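Local atomic coordinates of acetone carboxylase alpha subunit (Xanthobacter autotrophicus Py2, PDB entry 5M45), a protein that belongs to the hydantoinase B/oxoprolinase family and forms the manganese-binding alpha subunit of a six-chain carboxylase assembly. Residues D313-A318 against G711-Q716; D333-S338 against G725-K730; K704-D709 against W736-S741; M717-F722 against L744-I749. All coordinates share one frame; numbering follows the deposited sequence.

Contact 1: D313-A318 against G711-Q716; sequences DTIMHA and GTQVRQ
Q713 meets both D313 and I315 with the carbon part of its side chain. Its CB lies 3.4 Å from the backbone O of D313, and its CG comes within 3.7 Å of I315 CD1, the isoleucine and glutamine running obliquely over one another. At chi1 68° that CG is squeezed between the residue's own N and carbonyl carbon, and a further bend at chi2 turns the chain on toward its amide. One turn later Q716 brings OE1 to within 3.6 Å of T314 CG2.

Between these touches the polar groups are joined by water, an example of how a strand and a helix can share solvent where no direct bond joins their backbones. One water gives a proton to D313 OD2 and another to Q713 OE1, each at 2.7 Å. A second links D313 O to T712 OG1. A third accepts from I315 N at 2.9 Å and lies within hydrogen-bonding reach of Q713 O and Q716 OE1, though it need not serve both at once. The D313 carboxylate and the Q716 amide also have outside partners: D313 OD1 takes the backbone N of A299, and Q716 NE2 binds E746.

The segment axes approach to 6.8 Å at a crossing angle of -44°. Strand 313-324, flanked in its mixed sheet by strands 286-297 and 330-333, thus receives the opening turns of helix 712-724, for which G711 is the N-cap residue.

Contact 2: D333-S338 against G725-K730; sequences DFEGSS and GPRFEK
An Asx turn at D333, running into a type II beta turn from F334 to S337, brings D333, E335 and G336 against the first turn of helix 726-735, where G725 occupies the N-cap position. D333 OD1 closes the Asx turn by accepting E335 N at 3.1 Å. The other oxygen, OD2, forms a salt bridge to R727 NH2 at 2.8 Å. This bond is noticeably bent (134° at the hydrogen); the acceptor lies near the guanidinium plane, yet the donor stands well off the carboxylate plane, which is almost perpendicular to that of the arginine.

E335 approaches the same arginine differently. With CG anti to the backbone N and a bend at chi2, its chain lies over one guanidinium face, CG being 3.7 Å above the plane and over its centre, while the carboxylate stacks only 18° from parallel. OE1 uses its anti lone pair to accept R727 N at 3.0 Å (148°), so a negative group sits at the start of the helix, where the helix dipole would probably favour it. OE2 turns to R381, which also forms a salt bridge to D333 OD1; this shared cation probably offsets the two neighbouring carboxylates. Beside this charged cluster the packing becomes apolar: the backbone of G336, at positive phi, places its CA 3.6 Å from F728 CB.

Contact 3: K704-D709 against W736-S741; sequences KILAKD and WDLPDS. Unlike the reference sequence in segment 736-741: D737 (reference Ser).
The carbonyl O of I705 is gripped twice, by K708 N at 3.0 Å and by the indole NE1 of W742, while the side chain of the same residue reaches W736. Its CD1 methyl stands 3.4 Å from the centroid of the five-membered ring of W736 and only 6° off the ring normal, a CH-pi contact centred over the face. The isoleucine meets the indole at about a right angle: CG1, anti to the carbonyl carbon (chi1 -65°), continues in an extended chain that delivers CD1 end-on. The other branch, CG2, packs 4.1 Å from L738 CD1.

Segment 704-709 holds the last turn of helix 694-706 and segment 736-741 leaves helix 726-735; both helix ends are closed by Schellman motifs, K708 and D737 supplying the residues with positive phi. In the first of them D709 N also bonds back to K704 O, at 2.9 Å. The second sends the chain from helix 726-735 into the run of L738 and P739, with R702 of helix 694-706 donating to the carbonyls of W736 and D737. L706 and L738 run alongside one another, pointing opposite ways, with their CD2 methyls 3.9 Å apart, and L706 CD2 also reaches P739 CD at 3.9 Å.

Contact 4: M717-F722 against L744-I749; sequences MFAASF and LPEEEI
E746 reaches along helix 712-724 from A719 to A720. Its CB packs 3.9 Å from A719 CB. With CG anti to the backbone N (chi1 -161°) and the chain extended beyond it, the carboxylate is carried past the first alanine until OE1 lies 4.0 Å from A720 CB. There OE1 forms salt bridges to K723 and R339, and OE2 has a hydrogen-bonding partner of its own, so the buried acid is held at both oxygens and, with two cations on OE1, probably stays ionised.

The short side chain of A719 is consistent with so close an approach. Its CB comes within 3.3 Å of L744 O and also rests against E746 CA. A water bridges the two backbones, donating to A719 O at 2.7 Å and to L744 O at 3.0 Å. L744 works mainly through one methyl: CD2 sits 3.8 Å from F718 CB and 4.0 Å from F722 CE2, the leucine crossing the phenylalanine at about a right angle.

The result is a small-residue face on helix 712-724, made by A719 and A720, against which the chain after helix 726-735 folds back through L744 and P745 into the 3-10 turn 746-748.

Overall arrangement
The four contacts lie on the same side of the chain's centre and illustrate how a late helical region can be built onto an earlier sheet. Helix 712-724 is shared by contacts 1 and 4, whose centres are 9 Å apart; helices 694-706 and 726-735 precede and follow it. Contacts 1 and 2 bridge about 390 residues, their segments alternating along the chain, and meet where H317 N bonds S338 OG. Contact 1 closes before contact 4 opens. Contacts 3 and 4 span fewer than thirty residues and join the C-terminal helices to the loop that follows them. Contacts 2 and 3 do not touch, their centres being 18 Å apart. H317 also reaches S721, tying contact 1 to contact 4.

Contact 1: D313-A318 against G711-Q716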
loop_
_atom_site.group_PDB
_atom_site.type_symbol
_atom_site.label_atom_id
_atom_site.label_comp_id
_atom_site.label_asym_id
_atom_site.label_seq_id
_atom_site.Cartn_x
_atom_site.Cartn_y
_atom_site.Cartn_z
ATOM N N ASP A 313 0.971 -13.683 -24.057
ATOM C CA ASP A 313 2.240 -14.428 -23.955
ATOM C C ASP A 313 3.396 -13.562 -24.442
ATOM O O ASP A 313 3.317 -13.044 -25.549
ATOM C CB ASP A 313 2.166 -15.699 -24.814
ATOM C CG ASP A 313 1.258 -16.798 -24.209
ATOM O OD1 ASP A 313 1.058 -16.882 -22.989
ATOM O OD2 ASP A 313 0.755 -17.642 -24.999
ATOM N N THR A 314 4.423 -13.362 -23.608
ATOM C CA THR A 314 5.633 -12.662 -24.016
ATOM C C THR A 314 6.907 -13.440 -23.586
ATOM O O THR A 314 6.853 -14.391 -22.778
ATOM C CB THR A 314 5.731 -11.212 -23.475
ATOM O OG1 THR A 314 5.749 -11.184 -22.028
ATOM C CG2 THR A 314 4.596 -10.333 -24.014
ATOM N N ILE A 315 8.043 -13.008 -24.164
ATOM C CA ILE A 315 9.360 -13.563 -23.939
ATOM C C ILE A 315 10.340 -12.411 -23.614
ATOM O O ILE A 315 10.427 -11.402 -24.362
ATOM C CB ILE A 315 9.878 -14.324 -25.188
ATOM C CG1 ILE A 315 8.934 -15.481 -25.543
ATOM C CG2 ILE A 315 11.309 -14.836 -24.976
ATOM C CD1 ILE A 315 9.257 -16.217 -26.823
ATOM N N MET A 316 11.076 -12.575 -22.510
ATOM C CA MET A 316 12.175 -11.659 -22.166
ATOM C C MET A 316 13.389 -11.926 -23.107
ATOM O O MET A 316 13.731 -13.095 -23.351
ATOM C CB MET A 316 12.604 -11.894 -20.704
ATOM C CG MET A 316 13.700 -10.944 -20.194
ATOM S SD MET A 316 15.393 -11.297 -20.736
ATOM C CE MET A 316 15.816 -12.658 -19.651
ATOM N N HIS A 317 14.004 -10.846 -23.577
ATOM C CA HIS A 317 15.211 -10.830 -24.422
ATOM C C HIS A 317 16.312 -9.966 -23.740
ATOM O O HIS A 317 16.073 -8.790 -23.399
ATOM C CB HIS A 317 14.834 -10.249 -25.786
ATOM C CG HIS A 317 15.943 -10.164 -26.780
ATOM N ND1 HIS A 317 16.077 -9.094 -27.646
ATOM C CD2 HIS A 317 16.967 -11.008 -27.064
ATOM C CE1 HIS A 317 17.157 -9.264 -28.395
ATOM N NE2 HIS A 317 17.717 -10.416 -28.055
ATOM N N ALA A 318 17.502 -10.558 -23.530
ATOM C CA ALA A 318 18.651 -9.858 -22.941
ATOM C C ALA A 318 19.976 -10.189 -23.656
ATOM O O ALA A 318 20.752 -11.036 -23.186
ATOM C CB ALA A 318 18.767 -10.195 -21.438
ATOM N N GLY A 711 4.952 -17.675 -33.717
ATOM C CA GLY A 711 3.913 -17.323 -32.755
ATOM C C GLY A 711 3.948 -15.854 -32.335
ATOM O O GLY A 711 4.962 -15.156 -32.511
ATOM N N THR A 712 2.826 -15.378 -31.799
ATOM C CA THR A 712 2.724 -13.969 -31.409
ATOM C C THR A 712 3.788 -13.572 -30.385
ATOM O O THR A 712 4.294 -12.452 -30.427
ATOM C CB THR A 712 1.334 -13.609 -30.881
ATOM O OG1 THR A 712 1.009 -14.459 -29.794
ATOM C CG2 THR A 712 0.272 -13.789 -31.938
ATOM N N GLN A 713 4.137 -14.490 -29.491
ATOM C CA GLN A 713 5.147 -14.205 -28.476
ATOM C C GLN A 713 6.551 -13.957 -29.074
ATOM O O GLN A 713 7.263 -13.087 -28.584
ATOM C CB GLN A 713 5.180 -15.278 -27.366
ATOM C CG GLN A 713 5.675 -16.669 -27.757
ATOM C CD GLN A 713 4.675 -17.534 -28.508
ATOM O OE1 GLN A 713 3.526 -17.175 -28.755
ATOM N NE2 GLN A 713 5.120 -18.703 -28.886
ATOM N N VAL A 714 6.915 -14.669 -30.143
ATOM C CA VAL A 714 8.186 -14.432 -30.825
ATOM C C VAL A 714 8.182 -13.056 -31.553
ATOM O O VAL A 714 9.116 -12.244 -31.420
ATOM C CB VAL A 714 8.515 -15.580 -31.799
ATOM C CG1 VAL A 714 9.773 -15.280 -32.614
ATOM C CG2 VAL A 714 8.701 -16.884 -31.047
ATOM N N ARG A 715 7.112 -12.783 -32.293
ATOM C CA ARG A 715 7.009 -11.497 -33.011
ATOM C C ARG A 715 6.954 -10.285 -32.079
ATOM O O ARG A 715 7.561 -9.263 -32.395
ATOM C CB ARG A 715 5.829 -11.512 -33.955
ATOM C CG ARG A 715 6.084 -12.479 -35.099
ATOM C CD ARG A 715 4.978 -12.463 -36.106
ATOM N NE ARG A 715 3.974 -13.425 -35.674
ATOM C CZ ARG A 715 2.681 -13.202 -35.601
ATOM N NH1 ARG A 715 2.144 -12.045 -35.952
ATOM N NH2 ARG A 715 1.913 -14.179 -35.187
ATOM N N GLN A 716 6.236 -10.380 -30.966
ATOM C CA GLN A 716 6.190 -9.260 -30.015
ATOM C C GLN A 716 7.584 -8.964 -29.448
ATOM O O GLN A 716 7.956 -7.780 -29.343
ATOM C CB GLN A 716 5.204 -9.535 -28.871
ATOM C CG GLN A 716 4.910 -8.333 -27.996
ATOM C CD GLN A 716 6.023 -8.048 -26.972
ATOM O OE1 GLN A 716 6.736 -8.956 -26.536
ATOM N NE2 GLN A 716 6.159 -6.778 -26.591
HETATM O O HOH W 1 1.431 -13.048 -27.568
HETATM O O HOH W 2 1.455 -18.433 -27.482
HETATM O O HOH W 3 9.022 -9.224 -24.923
HETATM O O HOH W 4 7.282 -11.446 -26.476
#

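Contact 2: D333-S338 against G725-K730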
loop_
_atom_site.group_PDB
_atom_site.type_symbol
_atom_site.label_atom_id
_atom_site.label_comp_id
_atom_site.label_asym_id
_atom_site.label_seq_id
_atom_site.Cartn_x
_atom_site.Cartn_y
_atom_site.Cartn_z
ATOM N N ASP A 333 27.068 -3.878 -22.603
ATOM C CA ASP A 333 26.078 -3.086 -23.341
ATOM C C ASP A 333 24.903 -4.000 -23.694
ATOM O O ASP A 333 25.096 -5.028 -24.369
ATOM C CB ASP A 333 26.761 -2.506 -24.597
ATOM C CG ASP A 333 25.853 -1.555 -25.407
ATOM O OD1 ASP A 333 24.624 -1.517 -25.236
ATOM O OD2 ASP A 333 26.401 -0.801 -26.253
ATOM N N PHE A 334 23.699 -3.625 -23.246
ATOM C CA PHE A 334 22.467 -4.417 -23.413
ATOM C C PHE A 334 21.495 -3.877 -24.493
ATOM O O PHE A 334 20.305 -4.202 -24.474
ATOM C CB PHE A 334 21.802 -4.627 -22.043
ATOM C CG PHE A 334 22.660 -5.451 -21.102
ATOM C CD1 PHE A 334 23.672 -4.853 -20.344
ATOM C CD2 PHE A 334 22.526 -6.833 -21.042
ATOM C CE1 PHE A 334 24.493 -5.628 -19.518
ATOM C CE2 PHE A 334 23.349 -7.601 -20.236
ATOM C CZ PHE A 334 24.334 -7.000 -19.469
ATOM N N GLU A 335 22.015 -3.094 -25.451
ATOM C CA GLU A 335 21.302 -2.725 -26.664
ATOM C C GLU A 335 20.607 -3.919 -27.287
ATOM O O GLU A 335 21.251 -4.950 -27.510
ATOM C CB GLU A 335 22.291 -2.162 -27.702
ATOM C CG GLU A 335 21.732 -1.834 -29.127
ATOM C CD GLU A 335 21.122 -0.427 -29.212
ATOM O OE1 GLU A 335 20.555 -0.002 -30.250
ATOM O OE2 GLU A 335 21.202 0.283 -28.210
ATOM N N GLY A 336 19.322 -3.778 -27.570
ATOM C CA GLY A 336 18.530 -4.852 -28.129
ATOM C C GLY A 336 17.565 -5.549 -27.187
ATOM O O GLY A 336 16.761 -6.360 -27.618
ATOM N N SER A 337 17.631 -5.219 -25.905
ATOM C CA SER A 337 16.777 -5.870 -24.902
ATOM C C SER A 337 15.302 -5.474 -25.066
ATOM O O SER A 337 14.981 -4.413 -25.625
ATOM C CB SER A 337 17.253 -5.523 -23.464
ATOM O OG SER A 337 18.576 -5.994 -23.213
ATOM N N SER A 338 14.424 -6.342 -24.573
ATOM C CA SER A 338 12.964 -6.132 -24.648
ATOM C C SER A 338 12.456 -5.098 -23.618
ATOM O O SER A 338 13.203 -4.630 -22.772
ATOM C CB SER A 338 12.221 -7.490 -24.545
ATOM O OG SER A 338 12.526 -8.187 -23.346
ATOM N N GLY A 725 16.045 -0.551 -29.525
ATOM C CA GLY A 725 17.424 -0.845 -29.941
ATOM C C GLY A 725 17.638 -0.791 -31.456
ATOM O O GLY A 725 17.757 -1.835 -32.099
ATOM N N PRO A 726 17.710 0.409 -32.026
ATOM C CA PRO A 726 17.908 0.516 -33.484
ATOM C C PRO A 726 19.170 -0.167 -34.032
ATOM O O PRO A 726 19.165 -0.616 -35.167
ATOM C CB PRO A 726 17.973 2.032 -33.761
ATOM C CG PRO A 726 17.958 2.706 -32.406
ATOM C CD PRO A 726 17.616 1.716 -31.345
ATOM N N ARG A 727 20.234 -0.254 -33.253
ATOM C CA ARG A 727 21.420 -0.975 -33.693
ATOM C C ARG A 727 21.143 -2.484 -33.829
ATOM O O ARG A 727 21.675 -3.139 -34.724
ATOM C CB ARG A 727 22.544 -0.693 -32.719
ATOM C CG ARG A 727 23.914 -1.063 -33.185
ATOM C CD ARG A 727 24.966 -0.167 -32.444
ATOM N NE ARG A 727 24.945 0.094 -30.968
ATOM C CZ ARG A 727 25.219 -0.777 -29.969
ATOM N NH1 ARG A 727 25.343 -2.079 -30.228
ATOM N NH2 ARG A 727 25.305 -0.342 -28.737
ATOM N N PHE A 728 20.299 -3.029 -32.952
ATOM C CA PHE A 728 19.873 -4.417 -33.012
ATOM C C PHE A 728 19.006 -4.667 -34.247
ATOM O O PHE A 728 19.215 -5.667 -34.925
ATOM C CB PHE A 728 19.170 -4.887 -31.704
ATOM C CG PHE A 728 18.584 -6.279 -31.795
ATOM C CD1 PHE A 728 19.388 -7.384 -31.899
ATOM C CD2 PHE A 728 17.207 -6.455 -31.787
ATOM C CE1 PHE A 728 18.833 -8.663 -32.017
ATOM C CE2 PHE A 728 16.648 -7.740 -31.887
ATOM C CZ PHE A 728 17.463 -8.843 -32.004
ATOM N N GLU A 729 18.075 -3.766 -34.553
ATOM C CA GLU A 729 17.241 -3.915 -35.745
ATOM C C GLU A 729 18.125 -3.935 -37.015
ATOM O O GLU A 729 17.949 -4.770 -37.896
ATOM C CB GLU A 729 16.163 -2.810 -35.855
ATOM C CG GLU A 729 15.316 -2.953 -37.116
ATOM C CD GLU A 729 14.070 -2.091 -37.195
ATOM O OE1 GLU A 729 13.733 -1.353 -36.245
ATOM O OE2 GLU A 729 13.391 -2.232 -38.227
ATOM N N LYS A 730 19.075 -3.013 -37.075
ATOM C CA LYS A 730 20.013 -2.965 -38.180
ATOM C C LYS A 730 20.843 -4.272 -38.339
ATOM O O LYS A 730 20.985 -4.788 -39.455
ATOM C CB LYS A 730 20.902 -1.723 -38.041
ATOM C CG LYS A 730 22.023 -1.626 -39.085
ATOM C CD LYS A 730 22.840 -0.361 -38.807
ATOM C CE LYS A 730 24.165 -0.323 -39.534
ATOM N NZ LYS A 730 23.933 -0.447 -41.000
#

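Contact 3: K704-D709 against W736-S741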
loop_
_atom_site.group_PDB
_atom_site.type_symbol
_atom_site.label_atom_id
_atom_site.label_comp_id
_atom_site.label_asym_id
_atom_site.label_seq_id
_atom_site.Cartn_x
_atom_site.Cartn_y
_atom_site.Cartn_z
ATOM N N LYS A 704 10.649 -17.908 -43.593
ATOM C CA LYS A 704 9.673 -17.762 -42.518
ATOM C C LYS A 704 9.628 -16.346 -41.942
ATOM O O LYS A 704 8.535 -15.850 -41.640
ATOM C CB LYS A 704 9.968 -18.752 -41.395
ATOM C CG LYS A 704 9.761 -20.171 -41.864
ATOM C CD LYS A 704 9.950 -21.167 -40.752
ATOM C CE LYS A 704 9.840 -22.543 -41.345
ATOM N NZ LYS A 704 10.331 -23.510 -40.359
ATOM N N ILE A 705 10.785 -15.712 -41.789
ATOM C CA ILE A 705 10.841 -14.330 -41.285
ATOM C C ILE A 705 10.106 -13.392 -42.267
ATOM O O ILE A 705 9.257 -12.573 -41.852
ATOM C CB ILE A 705 12.291 -13.839 -41.090
ATOM C CG1 ILE A 705 12.984 -14.658 -39.981
ATOM C CG2 ILE A 705 12.314 -12.336 -40.764
ATOM C CD1 ILE A 705 14.504 -14.543 -39.951
ATOM N N LEU A 706 10.409 -13.526 -43.562
ATOM C CA LEU A 706 9.722 -12.715 -44.580
ATOM C C LEU A 706 8.198 -12.919 -44.548
ATOM O O LEU A 706 7.448 -11.964 -44.698
ATOM C CB LEU A 706 10.282 -13.010 -45.973
ATOM C CG LEU A 706 11.697 -12.511 -46.277
ATOM C CD1 LEU A 706 12.183 -13.170 -47.557
ATOM C CD2 LEU A 706 11.701 -11.004 -46.424
ATOM N N ALA A 707 7.742 -14.155 -44.325
ATOM C CA ALA A 707 6.309 -14.459 -44.231
ATOM C C ALA A 707 5.672 -14.171 -42.844
ATOM O O ALA A 707 4.480 -14.391 -42.657
ATOM C CB ALA A 707 6.067 -15.917 -44.623
ATOM N N LYS A 708 6.450 -13.696 -41.883
ATOM C CA LYS A 708 5.976 -13.485 -40.498
ATOM C C LYS A 708 5.426 -14.745 -39.801
ATOM O O LYS A 708 4.514 -14.695 -39.002
ATOM C CB LYS A 708 5.046 -12.274 -40.445
ATOM C CG LYS A 708 5.867 -11.019 -40.773
ATOM C CD LYS A 708 5.039 -9.799 -40.938
ATOM C CE LYS A 708 5.904 -8.740 -41.609
ATOM N NZ LYS A 708 5.051 -7.619 -41.976
ATOM N N ASP A 709 6.057 -15.875 -40.101
ATOM C CA ASP A 709 5.647 -17.201 -39.640
ATOM C C ASP A 709 6.389 -17.550 -38.341
ATOM O O ASP A 709 7.493 -18.096 -38.360
ATOM C CB ASP A 709 5.891 -18.214 -40.775
ATOM C CG ASP A 709 5.412 -19.608 -40.448
ATOM O OD1 ASP A 709 4.827 -19.811 -39.328
ATOM O OD2 ASP A 709 5.589 -20.493 -41.351
ATOM N N TRP A 736 19.987 -11.301 -41.838
ATOM C CA TRP A 736 18.986 -12.035 -42.632
ATOM C C TRP A 736 18.736 -11.478 -44.048
ATOM O O TRP A 736 17.844 -11.965 -44.772
ATOM C CB TRP A 736 17.669 -12.115 -41.850
ATOM C CG TRP A 736 17.725 -12.996 -40.626
ATOM C CD1 TRP A 736 17.575 -12.613 -39.328
ATOM C CD2 TRP A 736 17.935 -14.417 -40.603
ATOM N NE1 TRP A 736 17.681 -13.689 -38.503
ATOM C CE2 TRP A 736 17.898 -14.821 -39.258
ATOM C CE3 TRP A 736 18.157 -15.382 -41.597
ATOM C CZ2 TRP A 736 18.071 -16.168 -38.862
ATOM C CZ3 TRP A 736 18.320 -16.725 -41.199
ATOM C CH2 TRP A 736 18.285 -17.094 -39.852
ATOM N N ASP A 737 19.517 -10.471 -44.440
ATOM C CA ASP A 737 19.435 -9.848 -45.787
ATOM C C ASP A 737 17.997 -9.433 -46.123
ATOM O O ASP A 737 17.455 -9.795 -47.171
ATOM C CB ASP A 737 20.038 -10.812 -46.803
ATOM C CG ASP A 737 20.166 -10.221 -48.203
ATOM O OD1 ASP A 737 20.459 -9.018 -48.341
ATOM O OD2 ASP A 737 19.989 -10.993 -49.205
ATOM N N LEU A 738 17.355 -8.716 -45.207
ATOM C CA LEU A 738 15.935 -8.336 -45.375
ATOM C C LEU A 738 15.822 -7.016 -46.144
ATOM O O LEU A 738 16.587 -6.108 -45.903
ATOM C CB LEU A 738 15.214 -8.218 -44.029
ATOM C CG LEU A 738 15.294 -9.497 -43.165
ATOM C CD1 LEU A 738 14.750 -9.253 -41.770
ATOM C CD2 LEU A 738 14.558 -10.662 -43.820
ATOM N N PRO A 739 14.848 -6.913 -47.066
ATOM C CA PRO A 739 14.636 -5.662 -47.758
ATOM C C PRO A 739 13.999 -4.588 -46.838
ATOM O O PRO A 739 13.332 -4.924 -45.849
ATOM C CB PRO A 739 13.652 -6.056 -48.854
ATOM C CG PRO A 739 12.827 -7.125 -48.232
ATOM C CD PRO A 739 13.806 -7.896 -47.405
ATOM N N ASP A 740 14.201 -3.322 -47.189
ATOM C CA ASP A 740 13.572 -2.212 -46.473
ATOM C C ASP A 740 12.040 -2.216 -46.477
ATOM O O ASP A 740 11.433 -1.666 -45.555
ATOM C CB ASP A 740 14.102 -0.845 -46.968
ATOM C CG ASP A 740 15.568 -0.609 -46.597
ATOM O OD1 ASP A 740 16.103 -1.312 -45.717
ATOM O OD2 ASP A 740 16.198 0.275 -47.207
ATOM N N SER A 741 11.427 -2.856 -47.468
ATOM C CA SER A 741 9.967 -3.021 -47.518
ATOM C C SER A 741 9.385 -3.982 -46.436
ATOM O O SER A 741 8.192 -3.942 -46.170
ATOM C CB SER A 741 9.567 -3.513 -48.897
ATOM O OG SER A 741 10.232 -4.739 -49.158
#

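Contact 4: M717-F722 against L744-I749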
loop_
_atom_site.group_PDB
_atom_site.type_symbol
_atom_site.label_atom_id
_atom_site.label_comp_id
_atom_site.label_asym_id
_atom_site.label_seq_id
_atom_site.Cartn_x
_atom_site.Cartn_y
_atom_site.Cartn_z
ATOM N N MET A 717 8.343 -10.005 -29.115
ATOM C CA MET A 717 9.722 -9.842 -28.596
ATOM C C MET A 717 10.641 -9.064 -29.567
ATOM O O MET A 717 11.266 -8.061 -29.166
ATOM C CB MET A 717 10.328 -11.203 -28.246
ATOM C CG MET A 717 11.702 -11.148 -27.600
ATOM S SD MET A 717 12.627 -12.713 -27.697
ATOM C CE MET A 717 13.262 -12.651 -29.404
ATOM N N PHE A 718 10.689 -9.498 -30.821
ATOM C CA PHE A 718 11.461 -8.760 -31.847
ATOM C C PHE A 718 10.926 -7.345 -32.068
ATOM O O PHE A 718 11.716 -6.389 -32.064
ATOM C CB PHE A 718 11.543 -9.540 -33.176
ATOM C CG PHE A 718 12.466 -10.749 -33.111
ATOM C CD1 PHE A 718 13.845 -10.585 -32.961
ATOM C CD2 PHE A 718 11.961 -12.042 -33.172
ATOM C CE1 PHE A 718 14.686 -11.685 -32.919
ATOM C CE2 PHE A 718 12.797 -13.147 -33.093
ATOM C CZ PHE A 718 14.170 -12.959 -32.990
ATOM N N ALA A 719 9.602 -7.158 -32.170
ATOM C CA ALA A 719 9.088 -5.811 -32.442
ATOM C C ALA A 719 9.449 -4.812 -31.347
ATOM O O ALA A 719 9.843 -3.678 -31.649
ATOM C CB ALA A 719 7.600 -5.817 -32.683
ATOM N N ALA A 720 9.303 -5.222 -30.089
ATOM C CA ALA A 720 9.604 -4.334 -28.955
ATOM C C ALA A 720 11.131 -4.051 -28.851
ATOM O O ALA A 720 11.540 -2.907 -28.603
ATOM C CB ALA A 720 9.085 -4.936 -27.657
ATOM N N SER A 721 11.937 -5.084 -29.063
ATOM C CA SER A 721 13.404 -4.991 -29.066
ATOM C C SER A 721 13.923 -4.018 -30.175
ATOM O O SER A 721 14.800 -3.191 -29.946
ATOM C CB SER A 721 14.022 -6.389 -29.196
ATOM O OG SER A 721 13.735 -7.242 -28.051
ATOM N N PHE A 722 13.336 -4.116 -31.370
ATOM C CA PHE A 722 13.715 -3.252 -32.479
ATOM C C PHE A 722 13.494 -1.785 -32.134
ATOM O O PHE A 722 14.377 -0.959 -32.376
ATOM C CB PHE A 722 12.922 -3.541 -33.765
ATOM C CG PHE A 722 13.207 -4.875 -34.439
ATOM C CD1 PHE A 722 14.346 -5.643 -34.172
ATOM C CD2 PHE A 722 12.315 -5.337 -35.382
ATOM C CE1 PHE A 722 14.547 -6.848 -34.808
ATOM C CE2 PHE A 722 12.510 -6.550 -36.026
ATOM C CZ PHE A 722 13.626 -7.311 -35.739
ATOM N N LEU A 744 8.139 -4.808 -39.074
ATOM C CA LEU A 744 7.507 -5.561 -37.980
ATOM C C LEU A 744 6.952 -4.629 -36.877
ATOM O O LEU A 744 7.481 -4.606 -35.733
ATOM C CB LEU A 744 8.485 -6.604 -37.436
ATOM C CG LEU A 744 7.851 -7.726 -36.596
ATOM C CD1 LEU A 744 7.058 -8.749 -37.439
ATOM C CD2 LEU A 744 8.939 -8.380 -35.746
ATOM N N PRO A 745 5.909 -3.854 -37.207
ATOM C CA PRO A 745 5.300 -3.012 -36.154
ATOM C C PRO A 745 4.526 -3.867 -35.132
ATOM O O PRO A 745 3.799 -4.803 -35.491
ATOM C CB PRO A 745 4.356 -2.094 -36.933
ATOM C CG PRO A 745 4.007 -2.846 -38.176
ATOM C CD PRO A 745 5.216 -3.713 -38.508
ATOM N N GLU A 746 4.685 -3.532 -33.868
ATOM C CA GLU A 746 4.064 -4.311 -32.797
ATOM C C GLU A 746 2.534 -4.322 -32.881
ATOM O O GLU A 746 1.900 -5.309 -32.522
ATOM C CB GLU A 746 4.503 -3.786 -31.421
ATOM C CG GLU A 746 4.292 -4.782 -30.272
ATOM C CD GLU A 746 4.828 -4.289 -28.941
ATOM O OE1 GLU A 746 5.679 -3.366 -28.934
ATOM O OE2 GLU A 746 4.389 -4.789 -27.883
ATOM N N GLU A 747 1.967 -3.229 -33.379
ATOM C CA GLU A 747 0.507 -3.071 -33.482
ATOM C C GLU A 747 -0.129 -4.034 -34.470
ATOM O O GLU A 747 -1.317 -4.248 -34.382
ATOM C CB GLU A 747 0.109 -1.649 -33.897
ATOM C CG GLU A 747 0.496 -0.558 -32.910
ATOM C CD GLU A 747 1.952 -0.052 -33.056
ATOM O OE1 GLU A 747 2.773 -0.549 -33.894
ATOM O OE2 GLU A 747 2.278 0.851 -32.259
ATOM N N GLU A 748 0.617 -4.601 -35.407
ATOM C CA GLU A 748 -0.003 -5.485 -36.392
ATOM C C GLU A 748 -0.110 -6.928 -35.911
ATOM O O GLU A 748 -0.702 -7.746 -36.590
ATOM C CB GLU A 748 0.730 -5.400 -37.756
ATOM C CG GLU A 748 0.403 -4.114 -38.536
ATOM C CD GLU A 748 1.148 -4.001 -39.891
ATOM O OE1 GLU A 748 0.990 -2.950 -40.547
ATOM O OE2 GLU A 748 1.919 -4.937 -40.259
ATOM N N ILE A 749 0.422 -7.240 -34.739
ATOM C CA ILE A 749 0.446 -8.635 -34.265
ATOM C C ILE A 749 -0.953 -9.115 -33.786
ATOM O O ILE A 749 -1.276 -10.281 -33.923
ATOM C CB ILE A 749 1.539 -8.827 -33.175
ATOM C CG1 ILE A 749 2.927 -8.512 -33.768
ATOM C CG2 ILE A 749 1.532 -10.246 -32.584
ATOM C CD1 ILE A 749 4.003 -8.275 -32.709
HETATM O O HOH W 5 9.145 -2.733 -34.064
#